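Uncharacterized lipoprotein YjhA (Bacillus subtilis, PDB 3CFU) is of unknown function but is probably a membrane-anchored lipoprotein, represented here by a beta-rich domain of the DUF4352 family. Local coordinates at residues N14-K19 and E52-N57; N125-D130 and E138-D143. All coordinates share one frame; numbering follows the deposited sequence.

Interaction 1 (N14-K19 and E52-N57); sequences NFTVNK and EVTMEN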
loop_
_atom_site.group_PDB
_atom_site.type_symbol
_atom_site.label_atom_id
_atom_site.label_comp_id
_atom_site.label_asym_id
_atom_site.label_seq_id
_atom_site.Cartn_x
_atom_site.Cartn_y
_atom_site.Cartn_z
ATOM N N ASN A 14 -10.291 -8.080 -2.391
ATOM C CA ASN A 14 -10.047 -7.882 -3.825
ATOM C C ASN A 14 -9.190 -6.643 -3.653
ATOM O O ASN A 14 -9.563 -5.738 -2.912
ATOM C CB ASN A 14 -11.280 -7.489 -4.637
ATOM C CG ASN A 14 -12.121 -8.674 -5.058
ATOM O OD1 ASN A 14 -13.318 -8.526 -5.290
ATOM N ND2 ASN A 14 -11.505 -9.846 -5.174
ATOM N N PHE A 15 -8.063 -6.586 -4.336
ATOM C CA PHE A 15 -7.151 -5.470 -4.185
ATOM C C PHE A 15 -6.782 -4.798 -5.492
ATOM O O PHE A 15 -6.625 -5.459 -6.520
ATOM C CB PHE A 15 -5.869 -5.969 -3.518
ATOM C CG PHE A 15 -4.808 -4.930 -3.399
ATOM C CD1 PHE A 15 -4.869 -3.979 -2.395
ATOM C CD2 PHE A 15 -3.765 -4.879 -4.312
ATOM C CE1 PHE A 15 -3.914 -2.997 -2.296
ATOM C CE2 PHE A 15 -2.802 -3.901 -4.223
ATOM C CZ PHE A 15 -2.878 -2.950 -3.211
ATOM N N THR A 16 -6.599 -3.488 -5.454
ATOM C CA THR A 16 -6.237 -2.800 -6.672
ATOM C C THR A 16 -5.394 -1.556 -6.455
ATOM O O THR A 16 -5.568 -0.832 -5.474
ATOM C CB THR A 16 -7.515 -2.417 -7.498
ATOM O OG1 THR A 16 -7.174 -1.459 -8.511
ATOM C CG2 THR A 16 -8.573 -1.840 -6.611
ATOM N N VAL A 17 -4.446 -1.347 -7.363
ATOM C CA VAL A 17 -3.613 -0.157 -7.328
ATOM C C VAL A 17 -4.290 0.734 -8.375
ATOM O O VAL A 17 -4.301 0.408 -9.565
ATOM C CB VAL A 17 -2.152 -0.438 -7.752
ATOM C CG1 VAL A 17 -1.346 0.853 -7.674
ATOM C CG2 VAL A 17 -1.530 -1.495 -6.850
ATOM N N ASN A 18 -4.872 1.844 -7.929
ATOM C CA ASN A 18 -5.580 2.760 -8.824
ATOM C C ASN A 18 -4.655 3.577 -9.717
ATOM O O ASN A 18 -4.539 3.296 -10.910
ATOM C CB ASN A 18 -6.474 3.684 -8.002
ATOM C CG ASN A 18 -7.527 2.922 -7.218
ATOM O OD1 ASN A 18 -7.958 3.352 -6.143
ATOM N ND2 ASN A 18 -7.954 1.787 -7.756
ATOM N N LYS A 19 -4.005 4.588 -9.152
ATOM C CA LYS A 19 -3.092 5.417 -9.930
ATOM C C LYS A 19 -1.807 5.706 -9.182
ATOM O O LYS A 19 -1.690 5.437 -7.982
ATOM C CB LYS A 19 -3.716 6.779 -10.266
ATOM C CG LYS A 19 -5.222 6.845 -10.186
ATOM C CD LYS A 19 -5.676 7.604 -8.951
ATOM C CE LYS A 19 -5.395 9.095 -9.070
ATOM N NZ LYS A 19 -5.769 9.796 -7.814
ATOM N N GLU A 52 -2.366 5.210 -4.976
ATOM C CA GLU A 52 -3.702 5.102 -4.413
ATOM C C GLU A 52 -4.108 3.655 -4.631
ATOM O O GLU A 52 -3.980 3.129 -5.742
ATOM C CB GLU A 52 -4.693 6.031 -5.124
ATOM C CG GLU A 52 -6.085 5.970 -4.527
ATOM C CD GLU A 52 -7.093 6.807 -5.284
ATOM O OE1 GLU A 52 -7.444 6.437 -6.425
ATOM O OE2 GLU A 52 -7.534 7.841 -4.735
ATOM N N VAL A 53 -4.580 3.011 -3.566
ATOM C CA VAL A 53 -4.998 1.613 -3.631
ATOM C C VAL A 53 -6.385 1.436 -3.006
ATOM O O VAL A 53 -6.868 2.303 -2.274
ATOM C CB VAL A 53 -3.973 0.679 -2.892
ATOM C CG1 VAL A 53 -2.580 0.846 -3.484
ATOM C CG2 VAL A 53 -3.932 0.995 -1.409
ATOM N N THR A 54 -7.023 0.308 -3.309
ATOM C CA THR A 54 -8.343 0.005 -2.782
ATOM C C THR A 54 -8.382 -1.430 -2.290
ATOM O O THR A 54 -7.867 -2.329 -2.948
ATOM C CB THR A 54 -9.446 0.155 -3.861
ATOM O OG1 THR A 54 -9.609 1.540 -4.189
ATOM C CG2 THR A 54 -10.784 -0.406 -3.354
HETATM N N MSE A 55 -8.993 -1.624 -1.125
HETATM C CA MSE A 55 -9.155 -2.938 -0.521
HETATM C C MSE A 55 -10.640 -3.226 -0.365
HETATM O O MSE A 55 -11.387 -2.415 0.186
HETATM C CB MSE A 55 -8.511 -3.005 0.871
HETATM C CG MSE A 55 -7.005 -3.109 0.861
HETATM SE SE MSE A 55 -6.193 -3.128 2.626
HETATM C CE MSE A 55 -6.885 -4.799 3.310
ATOM N N GLU A 56 -11.069 -4.384 -0.848
ATOM C CA GLU A 56 -12.460 -4.769 -0.720
ATOM C C GLU A 56 -12.562 -6.069 0.055
ATOM O O GLU A 56 -12.022 -7.104 -0.359
ATOM C CB GLU A 56 -13.106 -4.946 -2.094
ATOM C CG GLU A 56 -14.498 -5.572 -2.066
ATOM C CD GLU A 56 -15.101 -5.684 -3.467
ATOM O OE1 GLU A 56 -14.523 -5.082 -4.402
ATOM O OE2 GLU A 56 -16.143 -6.359 -3.637
ATOM N N ASN A 57 -13.255 -6.015 1.187
ATOM C CA ASN A 57 -13.436 -7.200 2.004
ATOM C C ASN A 57 -14.551 -8.045 1.397
ATOM O O ASN A 57 -15.687 -7.592 1.280
ATOM C CB ASN A 57 -13.786 -6.807 3.442
ATOM C CG ASN A 57 -13.828 -7.995 4.362
ATOM O OD1 ASN A 57 -14.006 -7.863 5.574
ATOM N ND2 ASN A 57 -13.671 -9.181 3.784
#
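The carbonyl oxygen T16 O takes a hydrogen bond from T54 N (2.8 Å), which lies in the carbonyl plane, and a weaker, bent CA-H...O contact from V53, whose CA is 3.1 Å from T16 O. T54 O is used in a similar way, taking a bond from T16 N (3.0 Å) and a CA-H...O contact from F15. Paired backbone bonds also join N14 with E56. At the other end of the contact the regular pairing stops at a beta bulge: N18 and K19 together face E52, N18 N donating to E52 O at 2.7 Å and E52 N to K19 O.

Side chains alternate between two faces. On one, the ring of F15 swings across to the neighbouring strand because CG stands anti to the backbone N (chi1 176°); its CE1 comes within 3.7 Å of V53 CB, and M55 CG, of a selenomethionine, meets the ring edge in plane. V17 adds CG2 against V53 CG1. Y124 is stacked on F15.

The other face is polar and, apart from buried T16, partly exposed. T16 and T54 run side by side, T16 CG2 being 3.5 Å from T54 CB, and T54 OG1 is hydrogen-bonded to T105 OG1 on the next strand. N14 and E56 also point the same way, with amide and carboxylate planes 83° apart. E52 OE2 forms a salt bridge with R91.

The apolar face of this central strand pair is packed by L122 and Y124 of strand 121-124, as in a beta sandwich, consistent with the immunoglobulin-like fold of MPT63 relatives.

Interaction 2 (N125-D130 and E138-D143); sequences NPFLAD and ERVKDD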
loop_
_atom_site.group_PDB
_atom_site.type_symbol
_atom_site.label_atom_id
_atom_site.label_comp_id
_atom_site.label_asym_id
_atom_site.label_seq_id
_atom_site.Cartn_x
_atom_site.Cartn_y
_atom_site.Cartn_z
ATOM N N ASN A 125 0.538 -7.993 0.985
ATOM C CA ASN A 125 0.349 -9.275 1.653
ATOM C C ASN A 125 -0.920 -9.118 2.497
ATOM O O ASN A 125 -0.923 -8.424 3.523
ATOM C CB ASN A 125 1.547 -9.635 2.546
ATOM C CG ASN A 125 1.473 -11.070 3.069
ATOM O OD1 ASN A 125 0.469 -11.480 3.670
ATOM N ND2 ASN A 125 2.530 -11.841 2.834
ATOM N N PRO A 126 -2.021 -9.755 2.070
ATOM C CA PRO A 126 -3.308 -9.676 2.787
ATOM C C PRO A 126 -3.291 -10.192 4.223
ATOM O O PRO A 126 -4.023 -9.696 5.073
ATOM C CB PRO A 126 -4.283 -10.421 1.867
ATOM C CG PRO A 126 -3.407 -11.375 1.105
ATOM C CD PRO A 126 -2.113 -10.604 0.872
ATOM N N PHE A 127 -2.454 -11.176 4.507
ATOM C CA PHE A 127 -2.363 -11.685 5.871
ATOM C C PHE A 127 -1.708 -10.580 6.726
ATOM O O PHE A 127 -2.172 -10.276 7.818
ATOM C CB PHE A 127 -1.529 -12.969 5.905
ATOM C CG PHE A 127 -1.381 -13.561 7.275
ATOM C CD1 PHE A 127 -2.479 -14.071 7.950
ATOM C CD2 PHE A 127 -0.131 -13.601 7.898
ATOM C CE1 PHE A 127 -2.341 -14.617 9.226
ATOM C CE2 PHE A 127 0.016 -14.142 9.177
ATOM C CZ PHE A 127 -1.089 -14.650 9.838
ATOM N N LEU A 128 -0.640 -9.975 6.211
ATOM C CA LEU A 128 0.052 -8.899 6.916
ATOM C C LEU A 128 -0.837 -7.659 7.038
ATOM O O LEU A 128 -0.840 -7.005 8.078
ATOM C CB LEU A 128 1.343 -8.519 6.173
ATOM C CG LEU A 128 2.715 -9.062 6.620
ATOM C CD1 LEU A 128 3.235 -8.273 7.829
ATOM C CD2 LEU A 128 2.599 -10.547 6.941
ATOM N N ALA A 129 -1.584 -7.348 5.976
ATOM C CA ALA A 129 -2.466 -6.178 5.935
ATOM C C ALA A 129 -3.633 -6.254 6.883
ATOM O O ALA A 129 -4.204 -5.229 7.252
ATOM C CB ALA A 129 -3.013 -5.967 4.517
ATOM N N ASP A 130 -4.006 -7.466 7.258
ATOM C CA ASP A 130 -5.135 -7.645 8.160
ATOM C C ASP A 130 -4.609 -7.984 9.549
ATOM O O ASP A 130 -4.031 -9.042 9.773
ATOM C CB ASP A 130 -6.052 -8.742 7.642
ATOM C CG ASP A 130 -7.291 -8.916 8.491
ATOM O OD1 ASP A 130 -7.408 -8.240 9.540
ATOM O OD2 ASP A 130 -8.150 -9.738 8.107
ATOM N N GLU A 138 -6.870 -18.813 11.657
ATOM C CA GLU A 138 -7.876 -19.142 10.654
ATOM C C GLU A 138 -7.628 -18.519 9.288
ATOM O O GLU A 138 -8.472 -18.622 8.396
ATOM C CB GLU A 138 -9.260 -18.733 11.160
ATOM C CG GLU A 138 -9.667 -19.434 12.451
ATOM C CD GLU A 138 -10.870 -18.785 13.118
ATOM O OE1 GLU A 138 -11.830 -18.438 12.396
ATOM O OE2 GLU A 138 -10.858 -18.631 14.363
ATOM N N ARG A 139 -6.473 -17.885 9.111
ATOM C CA ARG A 139 -6.171 -17.260 7.831
ATOM C C ARG A 139 -4.687 -17.222 7.452
ATOM O O ARG A 139 -4.270 -16.414 6.620
ATOM C CB ARG A 139 -6.785 -15.847 7.790
ATOM C CG ARG A 139 -6.465 -14.950 8.976
ATOM C CD ARG A 139 -7.307 -13.656 8.964
ATOM N NE ARG A 139 -6.859 -12.714 9.994
ATOM C CZ ARG A 139 -5.791 -11.925 9.871
ATOM N NH1 ARG A 139 -5.064 -11.951 8.760
ATOM N NH2 ARG A 139 -5.428 -11.127 10.870
ATOM N N VAL A 140 -3.899 -18.112 8.046
ATOM C CA VAL A 140 -2.478 -18.182 7.739
ATOM C C VAL A 140 -2.245 -18.501 6.259
ATOM O O VAL A 140 -1.201 -18.172 5.705
ATOM C CB VAL A 140 -1.767 -19.258 8.590
ATOM C CG1 VAL A 140 -1.621 -18.778 10.027
ATOM C CG2 VAL A 140 -2.565 -20.550 8.556
ATOM N N LYS A 141 -3.218 -19.138 5.619
ATOM C CA LYS A 141 -3.079 -19.482 4.208
ATOM C C LYS A 141 -2.998 -18.251 3.297
ATOM O O LYS A 141 -2.485 -18.328 2.181
ATOM C CB LYS A 141 -4.234 -20.387 3.773
ATOM C CG LYS A 141 -4.181 -21.789 4.375
ATOM C CD LYS A 141 -5.261 -22.689 3.774
ATOM C CE LYS A 141 -5.075 -24.156 4.150
ATOM N NZ LYS A 141 -5.853 -24.533 5.363
ATOM N N ASP A 142 -3.498 -17.118 3.777
ATOM C CA ASP A 142 -3.470 -15.881 3.001
ATOM C C ASP A 142 -2.084 -15.251 2.968
ATOM O O ASP A 142 -1.846 -14.309 2.219
ATOM C CB ASP A 142 -4.453 -14.855 3.589
ATOM C CG ASP A 142 -5.899 -15.301 3.495
ATOM O OD1 ASP A 142 -6.203 -16.173 2.649
ATOM O OD2 ASP A 142 -6.735 -14.769 4.255
ATOM N N ASP A 143 -1.177 -15.766 3.791
ATOM C CA ASP A 143 0.185 -15.241 3.883
ATOM C C ASP A 143 0.945 -15.455 2.575
ATOM O O ASP A 143 1.710 -16.414 2.446
ATOM C CB ASP A 143 0.916 -15.933 5.041
ATOM C CG ASP A 143 2.170 -15.200 5.480
ATOM O OD1 ASP A 143 2.634 -14.285 4.765
ATOM O OD2 ASP A 143 2.700 -15.556 6.557
HETATM O O HOH W 1 -5.675 -12.220 5.959
#
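R139 and D130 make the tight half of this contact. The D130 carboxylate lies flat over one face of the guanidinium, planes 10° apart, with D130 CG 3.6 Å above its centre; the two form a long ion pair held by charge alone, since no N-H points at a carboxylate oxygen. The N-H groups turn instead to carbonyls: R139 NH2 donates to D130 O at 2.7 Å, from above the carbonyl plane, and also to N132 O, while NH1 sends a weak bond to F127 O. An arginine chain extended from CG to NE brings the group this far, and N135 holds NE. D130 OD1 is in turn fixed by the backbone N-H groups of N132 and S64.

F127 separates this buried pair from the looser side. Its CD1 touches R139 O (3.2 Å), whereas CZ only brushes V140 CG1 at 4.2 Å and CD2 passes the carboxylate of exposed D143. Nearby, a water bound to R139 NH1 donates to P126 O and D142 OD2.

At the helix N-cap, N125 OD1 accepts from L128 N, and ND2 donates to D143 OD1 (3.1 Å) and to D145, which fixes the rotation of the amide. The buried arginine thus has its N-H groups taken up by neutral oxygens and its charge probably balanced by the stacked carboxylate, which would favour ionised D130.

In the fold
Interaction 1 lies nearer the middle of the domain, where strands 13-23 and 47-57 are joined over an apolar face by paired backbone bonds that are regular up to a beta bulge at N18-K19. Interaction 2, its centre about 16 Å from that of interaction 1, is peripheral: it fastens the loop after helix 126-129 back onto that helix with an arginine, an asparagine amide and a water, with F127 packed mostly against backbone and polar groups. The two meet where M55 CE packs against A129 CB at 4.2 Å, so the short helix lies beside the strand pair. Y124, at the end of strand 121-124, immediately precedes the capping residue N125, which ties that strand to both contacts.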